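Local coordinates for protein betaine aldehyde dehydrogenase (Staphylococcus aureus subsp. aureus COL, PDB 4QTO) that catalyses the NAD-dependent oxidation of betaine aldehyde to glycine betaine, as a member of the aldehyde dehydrogenase family, at residues 67-70 with 71-75; 212-215 with 216-220; 259-262 with 263-267. All blocks are in the same frame, centred on the assembly; numbering follows the deposited sequence. Where two conformers were deposited one is given.

Contact 1 (67-70 with 71-75); sequences GTKE and DAERA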
loop_
_atom_site.group_PDB
_atom_site.type_symbol
_atom_site.label_atom_id
_atom_site.label_comp_id
_atom_site.label_asym_id
_atom_site.label_seq_id
_atom_site.Cartn_x
_atom_site.Cartn_y
_atom_site.Cartn_z
ATOM N N GLY A 67 -35.272 2.954 -25.404
ATOM C CA GLY A 67 -35.906 2.922 -24.091
ATOM C C GLY A 67 -36.427 4.242 -23.561
ATOM O O GLY A 67 -36.029 5.314 -24.028
ATOM N N THR A 68 -37.312 4.141 -22.575
ATOM C CA THR A 68 -37.897 5.299 -21.950
ATOM C C THR A 68 -37.282 5.594 -20.581
ATOM O O THR A 68 -36.572 4.773 -19.975
ATOM C CB THR A 68 -39.402 5.113 -21.730
ATOM O OG1 THR A 68 -39.630 4.093 -20.744
ATOM C CG2 THR A 68 -40.086 4.735 -23.017
ATOM N N LYS A 69 -37.592 6.773 -20.052
ATOM C CA LYS A 69 -37.058 7.117 -18.739
ATOM C C LYS A 69 -37.627 6.179 -17.673
ATOM O O LYS A 69 -36.946 5.916 -16.664
ATOM C CB LYS A 69 -37.318 8.587 -18.404
ATOM C CG LYS A 69 -38.738 8.950 -18.146
ATOM C CD LYS A 69 -38.800 10.461 -17.858
ATOM C CE LYS A 69 -40.190 10.919 -17.436
ATOM N NZ LYS A 69 -41.227 10.659 -18.467
ATOM N N GLU A 70 -38.811 5.612 -17.897
ATOM C CA GLU A 70 -39.386 4.653 -16.963
ATOM C C GLU A 70 -38.609 3.341 -17.002
ATOM O O GLU A 70 -38.488 2.659 -15.989
ATOM C CB GLU A 70 -40.866 4.417 -17.200
ATOM C CG GLU A 70 -41.753 5.621 -16.854
ATOM C CD GLU A 70 -41.672 6.761 -17.854
ATOM O OE1 GLU A 70 -41.413 6.528 -19.061
ATOM O OE2 GLU A 70 -41.910 7.915 -17.438
ATOM N N ASP A 71 -38.136 2.952 -18.194
ATOM C CA ASP A 71 -37.292 1.736 -18.306
ATOM C C ASP A 71 -35.989 1.962 -17.480
ATOM O O ASP A 71 -35.548 1.076 -16.720
ATOM C CB ASP A 71 -36.914 1.460 -19.763
ATOM C CG ASP A 71 -38.085 0.975 -20.618
ATOM O OD1 ASP A 71 -38.985 0.296 -20.086
ATOM O OD2 ASP A 71 -38.061 1.244 -21.849
ATOM N N ALA A 72 -35.382 3.145 -17.600
ATOM C CA ALA A 72 -34.138 3.440 -16.888
ATOM C C ALA A 72 -34.392 3.404 -15.385
ATOM O O ALA A 72 -33.594 2.860 -14.627
ATOM C CB ALA A 72 -33.561 4.799 -17.292
ATOM N N GLU A 73 -35.517 3.978 -14.953
ATOM C CA GLU A 73 -35.878 3.959 -13.539
ATOM C C GLU A 73 -36.065 2.516 -13.051
ATOM O O GLU A 73 -35.586 2.146 -11.968
ATOM C CB GLU A 73 -37.193 4.749 -13.318
ATOM C CG GLU A 73 -37.117 6.262 -13.481
ATOM C CD GLU A 73 -38.490 6.941 -13.655
ATOM O OE1 GLU A 73 -39.540 6.281 -13.473
ATOM O OE2 GLU A 73 -38.526 8.141 -13.991
ATOM N N ARG A 74 -36.742 1.687 -13.841
ATOM C CA ARG A 74 -36.951 0.290 -13.459
ATOM C C ARG A 74 -35.610 -0.468 -13.313
ATOM O O ARG A 74 -35.427 -1.266 -12.374
ATOM C CB ARG A 74 -37.884 -0.440 -14.458
ATOM C CG ARG A 74 -38.365 -1.769 -13.917
ATOM C CD ARG A 74 -39.506 -2.366 -14.739
ATOM N NE ARG A 74 -39.112 -2.867 -16.048
ATOM C CZ ARG A 74 -38.572 -4.063 -16.281
ATOM N NH1 ARG A 74 -38.294 -4.903 -15.289
ATOM N NH2 ARG A 74 -38.291 -4.401 -17.520
ATOM N N ALA A 75 -34.676 -0.186 -14.203
ATOM C CA ALA A 75 -33.340 -0.790 -14.133
ATOM C C ALA A 75 -32.585 -0.363 -12.880
ATOM O O ALA A 75 -31.972 -1.177 -12.184
ATOM C CB ALA A 75 -32.523 -0.421 -15.340
HETATM O O HOH W 1 -41.628 8.683 -14.807
#
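T68 and D71 meet at the first turn of helix 69-85, where A72 N donates to T68 O, E73 N to K69 O and R74 N to E70 O in the i to i+4 pattern of an alpha-helix. The two side chains form a capping box, with T68 as the N-cap. D71 N donates to T68 OG1 at 3.2 Å, and a weak bond from E70 N reaches the same oxygen. OG1 sits between the backbone N and the carbonyl carbon (chi1 68°), a position that turns the hydroxyl inward to the amides of the first turn. The reciprocal half of the box runs from T68 N to D71 OD2, 3.1 Å long and nearly straight at 172°. The amide meets the carboxylate from above its plane, 38° out of it. OD2 also accepts from A45 N and from the side-chain NE2 of Q35, so three donors grip this oxygen, which should favour the charged form of the buried carboxylate. They also tie the start of the helix to the strand and loop beside it. A72 faces another way, onto V240 and V243 of helix 237-246. Toward solvent, E70 folds back at its second torsion, and its OE2 receives K69 NZ on the syn side in a 3.0 Å salt bridge. In the conformer of E73 described here, E70 and E73 run side by side with their carboxylate planes steeply turned against each other. A water lies 2.8 Å from E70 OE2 and 3.3 Å from E73 OE2, but it has more acceptors around it than protons and E73 has a second conformer, so this bridge is doubtful. Closer to the backbone, in the same conformer, E73 CG lies 3.2 Å from K69 O.

Contact 2 (212-215 with 216-220); sequences TTIR and VFELM
T212 O accepts V216 N, and next to this bond V216 CB rests 3.7 Å from the same carbonyl oxygen. The hydroxyl of T212 is bound elsewhere, to E118. T213 follows with a double role: its O accepts F217 N and also lies at the edge of the phenyl ring, in its plane, 3.3 Å from CD1. Its CG2 runs alongside that ring, whose one face carries M220 CE over the centre. I214 O takes E218 N, while E218 CG packs 3.5 Å from that oxygen. R215 does most of the side-chain work. Its chain bends at chi2 (66°) and brings the guanidinium back over the next turn, where R215 NH1 bonds E218 OE1 at 2.8 Å in a salt bridge. The carboxylate uses its anti lone pair, and the two planes stand 73° apart. L219 CD2 lies over one guanidinium face, 3.7 Å from R215 NH2. E218 OE2 accepts S32 N as well, so both carboxylate oxygens are engaged near a bound PEG fragment. F217 and T213 meanwhile face strands 200-204 and 230-232, as befits the helix of a beta-alpha-beta crossover in a Rossmann-like domain.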
loop_
_atom_site.group_PDB
_atom_site.type_symbol
_atom_site.label_atom_id
_atom_site.label_comp_id
_atom_site.label_asym_id
_atom_site.label_seq_id
_atom_site.Cartn_x
_atom_site.Cartn_y
_atom_site.Cartn_z
ATOM N N THR A 212 -21.656 -3.761 -29.953
ATOM C CA THR A 212 -20.787 -4.601 -29.140
ATOM C C THR A 212 -21.203 -4.600 -27.661
ATOM O O THR A 212 -20.893 -5.549 -26.931
ATOM C CB THR A 212 -19.313 -4.205 -29.279
ATOM O OG1 THR A 212 -19.198 -2.808 -28.980
ATOM C CG2 THR A 212 -18.773 -4.547 -30.647
ATOM N N THR A 213 -21.884 -3.549 -27.200
ATOM C CA THR A 213 -22.344 -3.489 -25.805
ATOM C C THR A 213 -23.492 -4.506 -25.582
ATOM O O THR A 213 -23.550 -5.214 -24.575
ATOM C CB THR A 213 -22.682 -2.057 -25.370
ATOM O OG1 THR A 213 -21.537 -1.202 -25.599
ATOM C CG2 THR A 213 -23.058 -2.009 -23.904
ATOM N N ILE A 214 -24.409 -4.567 -26.536
ATOM C CA ILE A 214 -25.449 -5.585 -26.491
ATOM C C ILE A 214 -24.755 -6.952 -26.460
ATOM O O ILE A 214 -25.109 -7.819 -25.651
ATOM C CB ILE A 214 -26.372 -5.477 -27.728
ATOM C CG1 ILE A 214 -27.226 -4.206 -27.661
ATOM C CG2 ILE A 214 -27.278 -6.706 -27.808
ATOM C CD1 ILE A 214 -27.938 -3.891 -28.967
ATOM N N ARG A 215 -23.751 -7.162 -27.326
ATOM C CA ARG A 215 -23.082 -8.486 -27.370
ATOM C C ARG A 215 -22.423 -8.825 -26.051
ATOM O O ARG A 215 -22.550 -9.974 -25.581
ATOM C CB ARG A 215 -22.083 -8.564 -28.530
ATOM C CG ARG A 215 -21.464 -9.930 -28.724
ATOM C CD ARG A 215 -22.493 -10.959 -29.158
ATOM N NE ARG A 215 -21.844 -12.274 -29.361
ATOM C CZ ARG A 215 -22.144 -13.386 -28.704
ATOM N NH1 ARG A 215 -23.177 -13.452 -27.862
ATOM N NH2 ARG A 215 -21.443 -14.487 -28.948
ATOM N N VAL A 216 -21.733 -7.864 -25.427
ATOM C CA VAL A 216 -21.058 -8.174 -24.160
ATOM C C VAL A 216 -22.094 -8.501 -23.066
ATOM O O VAL A 216 -21.815 -9.338 -22.197
ATOM C CB VAL A 216 -20.022 -7.116 -23.723
ATOM C CG1 VAL A 216 -20.687 -5.904 -23.097
ATOM C CG2 VAL A 216 -19.071 -7.752 -22.759
ATOM N N PHE A 217 -23.271 -7.851 -23.086
ATOM C CA PHE A 217 -24.329 -8.208 -22.141
ATOM C C PHE A 217 -24.794 -9.655 -22.366
ATOM O O PHE A 217 -25.050 -10.379 -21.399
ATOM C CB PHE A 217 -25.473 -7.221 -22.119
ATOM C CG PHE A 217 -25.261 -6.127 -21.122
ATOM C CD1 PHE A 217 -24.373 -5.099 -21.383
ATOM C CD2 PHE A 217 -25.918 -6.175 -19.910
ATOM C CE1 PHE A 217 -24.139 -4.124 -20.424
ATOM C CE2 PHE A 217 -25.714 -5.182 -18.960
ATOM C CZ PHE A 217 -24.829 -4.172 -19.211
ATOM N N GLU A 218 -24.912 -10.072 -23.629
ATOM C CA GLU A 218 -25.238 -11.498 -23.910
ATOM C C GLU A 218 -24.165 -12.395 -23.274
ATOM O O GLU A 218 -24.485 -13.398 -22.632
ATOM C CB GLU A 218 -25.306 -11.774 -25.405
ATOM C CG GLU A 218 -26.439 -11.044 -26.133
ATOM C CD GLU A 218 -26.483 -11.342 -27.611
ATOM O OE1 GLU A 218 -25.465 -11.861 -28.165
ATOM O OE2 GLU A 218 -27.544 -11.079 -28.215
ATOM N N LEU A 219 -22.892 -12.044 -23.457
ATOM C CA LEU A 219 -21.799 -12.856 -22.898
ATOM C C LEU A 219 -21.790 -12.873 -21.364
ATOM O O LEU A 219 -21.539 -13.909 -20.742
ATOM C CB LEU A 219 -20.445 -12.395 -23.456
ATOM C CG LEU A 219 -20.292 -12.484 -24.970
ATOM C CD1 LEU A 219 -18.970 -11.879 -25.412
ATOM C CD2 LEU A 219 -20.403 -13.928 -25.459
ATOM N N MET A 220 -22.040 -11.717 -20.751
ATOM C CA MET A 220 -22.130 -11.656 -19.283
ATOM C C MET A 220 -23.276 -12.514 -18.753
ATOM O O MET A 220 -23.139 -13.206 -17.737
ATOM C CB MET A 220 -22.255 -10.224 -18.805
ATOM C CG MET A 220 -20.955 -9.472 -19.028
ATOM S SD MET A 220 -20.944 -7.863 -18.187
ATOM C CE MET A 220 -22.034 -6.996 -19.240
#

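Contact 3 (259-262 with 263-267); sequences IETG and KHIMK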
loop_
_atom_site.group_PDB
_atom_site.type_symbol
_atom_site.label_atom_id
_atom_site.label_comp_id
_atom_site.label_asym_id
_atom_site.label_seq_id
_atom_site.Cartn_x
_atom_site.Cartn_y
_atom_site.Cartn_z
ATOM N N ILE A 259 -17.754 17.293 -23.092
ATOM C CA ILE A 259 -17.675 18.213 -21.953
ATOM C C ILE A 259 -19.020 18.819 -21.559
ATOM O O ILE A 259 -19.349 18.866 -20.371
ATOM C CB ILE A 259 -16.560 19.249 -22.143
ATOM C CG1 ILE A 259 -16.374 20.063 -20.891
ATOM C CG2 ILE A 259 -16.832 20.154 -23.346
ATOM C CD1 ILE A 259 -15.136 20.944 -20.889
ATOM N N GLU A 260 -19.799 19.288 -22.524
ATOM C CA GLU A 260 -21.074 19.959 -22.148
ATOM C C GLU A 260 -22.061 19.001 -21.512
ATOM O O GLU A 260 -22.705 19.330 -20.500
ATOM C CB GLU A 260 -21.650 20.760 -23.324
ATOM C CG GLU A 260 -20.754 21.961 -23.684
ATOM C CD GLU A 260 -20.471 22.924 -22.494
ATOM O OE1 GLU A 260 -21.409 23.312 -21.741
ATOM O OE2 GLU A 260 -19.281 23.293 -22.263
ATOM N N THR A 261 -22.122 17.779 -22.026
ATOM C CA THR A 261 -22.981 16.759 -21.446
ATOM C C THR A 261 -22.452 16.368 -20.069
ATOM O O THR A 261 -23.239 16.205 -19.127
ATOM C CB THR A 261 -23.056 15.520 -22.359
ATOM O OG1 THR A 261 -23.673 15.937 -23.591
ATOM C CG2 THR A 261 -23.900 14.428 -21.740
ATOM N N GLY A 262 -21.133 16.218 -19.937
ATOM C CA GLY A 262 -20.553 15.878 -18.646
ATOM C C GLY A 262 -20.874 16.899 -17.557
ATOM O O GLY A 262 -21.139 16.525 -16.403
ATOM N N LYS A 263 -20.791 18.176 -17.895
ATOM C CA LYS A 263 -21.096 19.229 -16.902
ATOM C C LYS A 263 -22.560 19.125 -16.460
ATOM O O LYS A 263 -22.861 19.270 -15.274
ATOM C CB LYS A 263 -20.791 20.606 -17.466
ATOM C CG LYS A 263 -19.315 20.845 -17.677
ATOM C CD LYS A 263 -19.066 22.204 -18.257
ATOM C CE LYS A 263 -17.570 22.446 -18.318
ATOM N NZ LYS A 263 -17.263 23.733 -18.956
ATOM N N HIS A 264 -23.455 18.866 -17.412
ATOM C CA HIS A 264 -24.896 18.697 -17.137
ATOM C C HIS A 264 -25.123 17.511 -16.214
ATOM O O HIS A 264 -25.890 17.599 -15.255
ATOM C CB HIS A 264 -25.657 18.539 -18.447
ATOM C CG HIS A 264 -27.121 18.291 -18.279
ATOM N ND1 HIS A 264 -28.037 19.305 -18.089
ATOM C CD2 HIS A 264 -27.835 17.141 -18.314
ATOM C CE1 HIS A 264 -29.252 18.786 -17.988
ATOM N NE2 HIS A 264 -29.153 17.472 -18.103
ATOM N N ILE A 265 -24.449 16.406 -16.508
ATOM C CA ILE A 265 -24.513 15.202 -15.667
ATOM C C ILE A 265 -24.069 15.478 -14.240
ATOM O O ILE A 265 -24.729 15.074 -13.283
ATOM C CB ILE A 265 -23.699 14.082 -16.300
ATOM C CG1 ILE A 265 -24.494 13.584 -17.509
ATOM C CG2 ILE A 265 -23.384 12.954 -15.307
ATOM C CD1 ILE A 265 -23.797 12.511 -18.324
ATOM N N MET A 266 -22.970 16.200 -14.088
ATOM C CA MET A 266 -22.476 16.534 -12.764
ATOM C C MET A 266 -23.461 17.421 -11.990
ATOM O O MET A 266 -23.678 17.229 -10.787
ATOM C CB MET A 266 -21.114 17.192 -12.863
ATOM C CG MET A 266 -20.507 17.529 -11.531
ATOM S SD MET A 266 -18.790 18.016 -11.671
ATOM C CE MET A 266 -18.449 18.583 -10.015
ATOM N N LYS A 267 -24.070 18.380 -12.674
ATOM C CA LYS A 267 -25.055 19.241 -12.029
ATOM C C LYS A 267 -26.273 18.415 -11.586
ATOM O O LYS A 267 -26.844 18.677 -10.531
ATOM C CB LYS A 267 -25.445 20.396 -12.948
ATOM C CG LYS A 267 -24.346 21.414 -13.136
ATOM C CD LYS A 267 -24.729 22.429 -14.218
ATOM C CE LYS A 267 -23.665 23.480 -14.471
ATOM N NZ LYS A 267 -23.624 24.485 -13.371
#
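H264 carries the imidazole of this turn, and its root touches the first segment: CB lies 3.4 Å from T261 O, an oxygen that approaches the ring obliquely. With CG anti to the backbone N (chi1 177°), the ring swings away from T261, and its NE2 bonds D242 OD1 on helix 237-246. The other flat group, the carboxylate of E260, turns back at chi2 so that OE2 comes within 3.9 Å of K263 NZ, a long salt bridge.

The other side-chain contacts are mainly aliphatic. K263 is fully extended beyond CG and runs side by side with I259, whose CG1 lies 3.7 Å from K263 CE. Where the lysine leaves the helix, its CG sits 3.3 Å from I259 O, the oxygen that also accepts K263 N. On another flank, T261 CG2 and I265 CD1 meet at 3.9 Å, both side chains facing F255 of strand 252-256; I265 has a second conformer, so this touch is less certain. G262 contributes backbone alone, its O accepting M266 N. The helix belongs to the beta-alpha-beta unit of strands 252-256 and 275-279.

K263 NZ finds stronger partners than E260, namely Q485 OE1 and N271 O of the second subunit, a subunit to which K267 also hydrogen-bonds. I259 packs against the CE end of the lysine chain while the ammonium group is shared between its own chain and the subunit interface, and E260 probably adds little more than a nearby opposite charge.

From the N terminus, contact 1 comes first, at the start of helix 69-85, then contact 2 on helix 211-223 and contact 3 on helix 259-269. The three are in series: none nests in or crosses another. Contacts 2 and 3 stay within successive turns of one helix and contact 1 starts in the loop just before its helix, so none closes a long loop. They do not touch; the centres of 67-75 and 212-220 are about 19 Å apart. Helix 237-246 connects 67-75 with 259-267, since both reach it. Contacts 2 and 3 each flank strands of the same mixed sheet, and the third alone extends to the second subunit.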